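Local structure of dihydrodipicolinate synthase (Rhodopseudomonas palustris, 3DZ1) at residues G132-L144 with I158-D172. The protein probably acts as a 4-hydroxy-tetrahydrodipicolinate synthase of the DapA family, a pyruvate-dependent lyase of lysine biosynthesis. Numbering follows the deposited sequence.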
loop_
_atom_site.group_PDB
_atom_site.type_symbol
_atom_site.label_atom_id
_atom_site.label_comp_id
_atom_site.label_asym_id
_atom_site.label_seq_id
_atom_site.Cartn_x
_atom_site.Cartn_y
_atom_site.Cartn_z
ATOM N N GLY A 132 -26.071 -6.553 -14.796
ATOM C CA GLY A 132 -27.255 -7.373 -14.980
ATOM C C GLY A 132 -26.974 -8.804 -14.565
ATOM O O GLY A 132 -25.930 -9.356 -14.910
ATOM N N ASP A 133 -27.896 -9.412 -13.826
ATOM C CA ASP A 133 -27.709 -10.788 -13.361
ATOM C C ASP A 133 -27.750 -11.827 -14.480
ATOM O O ASP A 133 -27.493 -13.008 -14.252
ATOM C CB ASP A 133 -28.763 -11.140 -12.309
ATOM C CG ASP A 133 -28.708 -10.228 -11.104
ATOM O OD1 ASP A 133 -27.604 -10.026 -10.557
ATOM O OD2 ASP A 133 -29.772 -9.717 -10.697
ATOM N N ASP A 134 -28.068 -11.383 -15.689
ATOM C CA ASP A 134 -28.153 -12.276 -16.834
ATOM C C ASP A 134 -26.824 -12.404 -17.575
ATOM O O ASP A 134 -26.681 -13.232 -18.472
ATOM C CB ASP A 134 -29.228 -11.772 -17.803
ATOM C CG ASP A 134 -28.958 -10.356 -18.290
ATOM O OD1 ASP A 134 -28.864 -9.440 -17.446
ATOM O OD2 ASP A 134 -28.845 -10.159 -19.518
ATOM N N VAL A 135 -25.855 -11.582 -17.194
ATOM C CA VAL A 135 -24.553 -11.590 -17.844
ATOM C C VAL A 135 -23.544 -12.527 -17.180
ATOM O O VAL A 135 -23.178 -12.338 -16.018
ATOM C CB VAL A 135 -23.960 -10.162 -17.879
ATOM C CG1 VAL A 135 -22.605 -10.166 -18.578
ATOM C CG2 VAL A 135 -24.928 -9.221 -18.590
ATOM N N PRO A 136 -23.090 -13.561 -17.912
ATOM C CA PRO A 136 -22.115 -14.509 -17.363
ATOM C C PRO A 136 -20.830 -13.736 -17.102
ATOM O O PRO A 136 -20.411 -12.940 -17.942
ATOM C CB PRO A 136 -21.937 -15.522 -18.495
ATOM C CG PRO A 136 -23.222 -15.435 -19.260
ATOM C CD PRO A 136 -23.484 -13.950 -19.275
ATOM N N TRP A 137 -20.199 -13.946 -15.954
ATOM C CA TRP A 137 -18.969 -13.215 -15.701
ATOM C C TRP A 137 -17.872 -14.027 -15.044
ATOM O O TRP A 137 -18.107 -15.112 -14.500
ATOM C CB TRP A 137 -19.246 -11.940 -14.897
ATOM C CG TRP A 137 -19.811 -12.153 -13.526
ATOM C CD1 TRP A 137 -21.087 -12.525 -13.207
ATOM C CD2 TRP A 137 -19.121 -11.975 -12.285
ATOM N NE1 TRP A 137 -21.233 -12.586 -11.841
ATOM C CE2 TRP A 137 -20.041 -12.253 -11.251
ATOM C CE3 TRP A 137 -17.812 -11.604 -11.946
ATOM C CZ2 TRP A 137 -19.694 -12.173 -9.899
ATOM C CZ3 TRP A 137 -17.467 -11.524 -10.601
ATOM C CH2 TRP A 137 -18.406 -11.808 -9.594
ATOM N N VAL A 138 -16.666 -13.478 -15.116
ATOM C CA VAL A 138 -15.465 -14.099 -14.581
ATOM C C VAL A 138 -14.869 -13.272 -13.450
ATOM O O VAL A 138 -14.639 -12.072 -13.602
ATOM C CB VAL A 138 -14.401 -14.235 -15.691
ATOM C CG1 VAL A 138 -13.154 -14.921 -15.151
ATOM C CG2 VAL A 138 -14.986 -14.989 -16.872
ATOM N N LEU A 139 -14.627 -13.924 -12.318
ATOM C CA LEU A 139 -14.042 -13.261 -11.155
ATOM C C LEU A 139 -12.520 -13.327 -11.268
ATOM O O LEU A 139 -11.946 -14.417 -11.291
ATOM C CB LEU A 139 -14.495 -13.965 -9.867
ATOM C CG LEU A 139 -13.892 -13.455 -8.551
ATOM C CD1 LEU A 139 -14.231 -11.985 -8.359
ATOM C CD2 LEU A 139 -14.418 -14.289 -7.394
ATOM N N GLN A 140 -11.867 -12.170 -11.352
ATOM C CA GLN A 140 -10.409 -12.148 -11.448
ATOM C C GLN A 140 -9.767 -11.988 -10.072
ATOM O O GLN A 140 -10.009 -11.005 -9.370
ATOM C CB GLN A 140 -9.933 -11.019 -12.371
ATOM C CG GLN A 140 -8.418 -10.853 -12.368
ATOM C CD GLN A 140 -7.928 -9.861 -13.400
ATOM O OE1 GLN A 140 -8.580 -8.853 -13.665
ATOM N NE2 GLN A 140 -6.765 -10.134 -13.979
ATOM N N ASP A 141 -8.949 -12.969 -9.703
ATOM C CA ASP A 141 -8.252 -13.008 -8.417
ATOM C C ASP A 141 -6.750 -12.926 -8.702
ATOM O O ASP A 141 -6.098 -13.937 -8.952
ATOM C CB ASP A 141 -8.598 -14.321 -7.707
ATOM C CG ASP A 141 -7.891 -14.480 -6.377
ATOM O OD1 ASP A 141 -7.362 -13.479 -5.841
ATOM O OD2 ASP A 141 -7.878 -15.616 -5.860
ATOM N N TYR A 142 -6.208 -11.713 -8.648
ATOM C CA TYR A 142 -4.801 -11.476 -8.962
ATOM C C TYR A 142 -4.189 -10.480 -7.977
ATOM O O TYR A 142 -3.917 -9.330 -8.326
ATOM C CB TYR A 142 -4.734 -10.934 -10.394
ATOM C CG TYR A 142 -3.372 -10.862 -11.043
ATOM C CD1 TYR A 142 -2.288 -11.591 -10.554
ATOM C CD2 TYR A 142 -3.189 -10.109 -12.203
ATOM C CE1 TYR A 142 -1.055 -11.570 -11.211
ATOM C CE2 TYR A 142 -1.966 -10.085 -12.864
ATOM C CZ TYR A 142 -0.906 -10.816 -12.366
ATOM O OH TYR A 142 0.295 -10.793 -13.036
ATOM N N PRO A 143 -3.950 -10.921 -6.733
ATOM C CA PRO A 143 -3.373 -10.101 -5.663
ATOM C C PRO A 143 -2.077 -9.383 -6.039
ATOM O O PRO A 143 -1.873 -8.225 -5.677
ATOM C CB PRO A 143 -3.144 -11.111 -4.540
ATOM C CG PRO A 143 -4.216 -12.123 -4.762
ATOM C CD PRO A 143 -4.203 -12.294 -6.259
ATOM N N LEU A 144 -1.202 -10.079 -6.753
ATOM C CA LEU A 144 0.080 -9.505 -7.145
ATOM C C LEU A 144 -0.026 -8.101 -7.735
ATOM O O LEU A 144 0.775 -7.227 -7.415
ATOM C CB LEU A 144 0.787 -10.415 -8.154
ATOM C CG LEU A 144 2.164 -9.896 -8.575
ATOM C CD1 LEU A 144 3.103 -9.977 -7.387
ATOM C CD2 LEU A 144 2.708 -10.706 -9.742
ATOM N N ILE A 158 -18.906 -15.057 -3.035
ATOM C CA ILE A 158 -19.106 -14.216 -4.213
ATOM C C ILE A 158 -19.855 -14.991 -5.290
ATOM O O ILE A 158 -20.803 -14.483 -5.895
ATOM C CB ILE A 158 -17.758 -13.754 -4.810
ATOM C CG1 ILE A 158 -17.047 -12.824 -3.831
ATOM C CG2 ILE A 158 -17.986 -13.062 -6.151
ATOM C CD1 ILE A 158 -15.628 -12.479 -4.239
ATOM N N VAL A 159 -19.419 -16.222 -5.527
ATOM C CA VAL A 159 -20.039 -17.066 -6.542
ATOM C C VAL A 159 -21.477 -17.440 -6.186
ATOM O O VAL A 159 -22.391 -17.270 -6.999
ATOM C CB VAL A 159 -19.228 -18.360 -6.752
ATOM C CG1 VAL A 159 -19.974 -19.293 -7.694
ATOM C CG2 VAL A 159 -17.851 -18.028 -7.325
HETATM N N MSE A 160 -21.678 -17.943 -4.973
HETATM C CA MSE A 160 -23.013 -18.347 -4.548
HETATM C C MSE A 160 -23.983 -17.174 -4.367
HETATM O O MSE A 160 -25.201 -17.358 -4.425
HETATM C CB MSE A 160 -22.924 -19.174 -3.262
HETATM C CG MSE A 160 -22.132 -20.470 -3.423
HETATM SE SE MSE A 160 -22.780 -21.635 -4.843
HETATM C CE MSE A 160 -24.107 -22.621 -3.826
ATOM N N ASP A 161 -23.447 -15.978 -4.147
ATOM C CA ASP A 161 -24.278 -14.781 -3.996
ATOM C C ASP A 161 -24.748 -14.316 -5.377
ATOM O O ASP A 161 -25.742 -13.600 -5.500
ATOM C CB ASP A 161 -23.484 -13.632 -3.364
ATOM C CG ASP A 161 -23.486 -13.661 -1.845
ATOM O OD1 ASP A 161 -24.109 -14.561 -1.245
ATOM O OD2 ASP A 161 -22.853 -12.761 -1.254
ATOM N N SER A 162 -24.023 -14.729 -6.410
ATOM C CA SER A 162 -24.334 -14.327 -7.777
ATOM C C SER A 162 -25.213 -15.296 -8.555
ATOM O O SER A 162 -25.243 -16.501 -8.301
ATOM C CB SER A 162 -23.045 -14.123 -8.568
ATOM O OG SER A 162 -22.504 -15.381 -8.937
ATOM N N ALA A 163 -25.916 -14.750 -9.534
ATOM C CA ALA A 163 -26.779 -15.552 -10.372
ATOM C C ALA A 163 -25.957 -16.118 -11.521
ATOM O O ALA A 163 -26.210 -17.232 -11.978
ATOM C CB ALA A 163 -27.919 -14.691 -10.923
ATOM N N SER A 164 -24.939 -15.368 -11.947
ATOM C CA SER A 164 -24.145 -15.776 -13.100
ATOM C C SER A 164 -22.612 -15.750 -13.070
ATOM O O SER A 164 -21.991 -15.600 -14.122
ATOM C CB SER A 164 -24.619 -14.978 -14.320
ATOM O OG SER A 164 -26.025 -15.085 -14.479
ATOM N N CYS A 165 -21.983 -15.865 -11.903
ATOM C CA CYS A 165 -20.523 -15.922 -11.921
ATOM C C CYS A 165 -20.240 -17.376 -12.295
ATOM O O CYS A 165 -20.555 -18.290 -11.534
ATOM C CB CYS A 165 -19.909 -15.618 -10.558
ATOM S SG CYS A 165 -18.088 -15.731 -10.611
ATOM N N VAL A 166 -19.654 -17.591 -13.467
ATOM C CA VAL A 166 -19.392 -18.945 -13.941
ATOM C C VAL A 166 -17.929 -19.359 -13.932
ATOM O O VAL A 166 -17.613 -20.529 -14.145
ATOM C CB VAL A 166 -19.915 -19.131 -15.388
ATOM C CG1 VAL A 166 -21.426 -18.915 -15.434
ATOM C CG2 VAL A 166 -19.215 -18.149 -16.326
HETATM N N MSE A 167 -17.034 -18.415 -13.675
HETATM C CA MSE A 167 -15.620 -18.748 -13.717
HETATM C C MSE A 167 -14.748 -17.899 -12.813
HETATM O O MSE A 167 -15.062 -16.744 -12.515
HETATM C CB MSE A 167 -15.119 -18.602 -15.160
HETATM C CG MSE A 167 -13.629 -18.864 -15.376
HETATM SE SE MSE A 167 -13.056 -18.244 -17.139
HETATM C CE MSE A 167 -13.845 -19.667 -18.205
ATOM N N LEU A 168 -13.646 -18.498 -12.379
ATOM C CA LEU A 168 -12.663 -17.809 -11.571
ATOM C C LEU A 168 -11.389 -17.795 -12.401
ATOM O O LEU A 168 -10.968 -18.844 -12.905
ATOM C CB LEU A 168 -12.380 -18.561 -10.266
ATOM C CG LEU A 168 -11.104 -18.115 -9.526
ATOM C CD1 LEU A 168 -11.313 -16.734 -8.917
ATOM C CD2 LEU A 168 -10.748 -19.120 -8.432
ATOM N N LYS A 169 -10.801 -16.617 -12.588
ATOM C CA LYS A 169 -9.530 -16.548 -13.288
ATOM C C LYS A 169 -8.576 -16.572 -12.111
ATOM O O LYS A 169 -8.385 -15.562 -11.431
ATOM C CB LYS A 169 -9.330 -15.245 -14.059
ATOM C CG LYS A 169 -8.012 -15.268 -14.831
ATOM C CD LYS A 169 -7.576 -13.902 -15.325
ATOM C CE LYS A 169 -6.241 -14.015 -16.050
ATOM N NZ LYS A 169 -5.679 -12.695 -16.421
ATOM N N HIS A 170 -8.015 -17.745 -11.866
ATOM C CA HIS A 170 -7.104 -17.984 -10.754
ATOM C C HIS A 170 -5.682 -17.484 -10.982
ATOM O O HIS A 170 -4.936 -18.047 -11.786
ATOM C CB HIS A 170 -7.093 -19.486 -10.450
ATOM C CG HIS A 170 -6.134 -19.887 -9.374
ATOM N ND1 HIS A 170 -6.422 -19.765 -8.031
ATOM C CD2 HIS A 170 -4.888 -20.411 -9.443
ATOM C CE1 HIS A 170 -5.395 -20.194 -7.320
ATOM N NE2 HIS A 170 -4.452 -20.591 -8.153
ATOM N N GLU A 171 -5.305 -16.434 -10.261
ATOM C CA GLU A 171 -3.967 -15.872 -10.392
ATOM C C GLU A 171 -3.282 -15.660 -9.039
ATOM O O GLU A 171 -2.265 -14.965 -8.952
ATOM C CB GLU A 171 -4.032 -14.547 -11.167
ATOM C CG GLU A 171 -4.649 -14.696 -12.551
ATOM C CD GLU A 171 -4.335 -13.527 -13.466
ATOM O OE1 GLU A 171 -5.128 -12.561 -13.517
ATOM O OE2 GLU A 171 -3.277 -13.581 -14.127
ATOM N N ASP A 172 -3.832 -16.254 -7.984
ATOM C CA ASP A 172 -3.233 -16.106 -6.660
ATOM C C ASP A 172 -1.845 -16.743 -6.674
ATOM O O ASP A 172 -1.599 -17.719 -7.394
ATOM C CB ASP A 172 -4.096 -16.761 -5.581
ATOM C CG ASP A 172 -3.784 -16.229 -4.195
ATOM O OD1 ASP A 172 -2.859 -15.397 -4.077
ATOM O OD2 ASP A 172 -4.458 -16.635 -3.226
HETATM O O HOH W 1 -25.882 -11.715 -9.664
HETATM O O HOH W 2 -26.601 -16.112 -17.498
HETATM O O HOH W 3 -24.137 -12.617 -11.492
HETATM O O HOH W 4 -6.585 -17.063 -7.652
HETATM O O HOH W 5 -1.190 -12.990 -7.470
#
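W137 pairs with C165 at the start of two neighbouring parallel strands, 137-141 and 165-170, the fifth and sixth of the eight-stranded TIM barrel, joined by a beta-alpha-beta crossover through helix 152-161. A beta bulge at V166 shifts the register between W137 and V138; beyond it the pairing resumes from V138 with M167 to Q140 with K169. With CG wedged between its backbone N and carbonyl carbon (chi1 63°), the W137 indole lies across C165, whose SG sits over the six-membered ring, 3.9 Å from the centroid and 8° off the ring normal. I158 CG2 and S162 CB come in at the ring edge, while F124 meets the indole from the helix 117-131. W137 NE1 donates to a water 2.9 Å away that also takes the S164 N-H. Replacing W137 by an alanine would probably leave a gap between C165 and I158 and deprive this water of its indole donor. On the same layer, the L139 and I158 side chains cross at about a right angle, CD2 against CD1. The other sheet face turns to the barrel interior: V138 CG2 lies alongside the selenium (SE) of M167, a selenomethionine in this crystal, at 3.8 Å, and M167 adjoins M217, a predicted pyruvate-binding residue. Further along, the Q140 amide and E171 carboxylate are nearly coplanar, 4° apart, and NE2 meets OE1 at 3.0 Å, nearly along its C-O axis. The Y142 ring stacks on the same carboxylate, whose OE2 is held by N200 N. From above the carboxylate plane, K169 NZ completes a salt bridge to E171 OE1 at 3.0 Å.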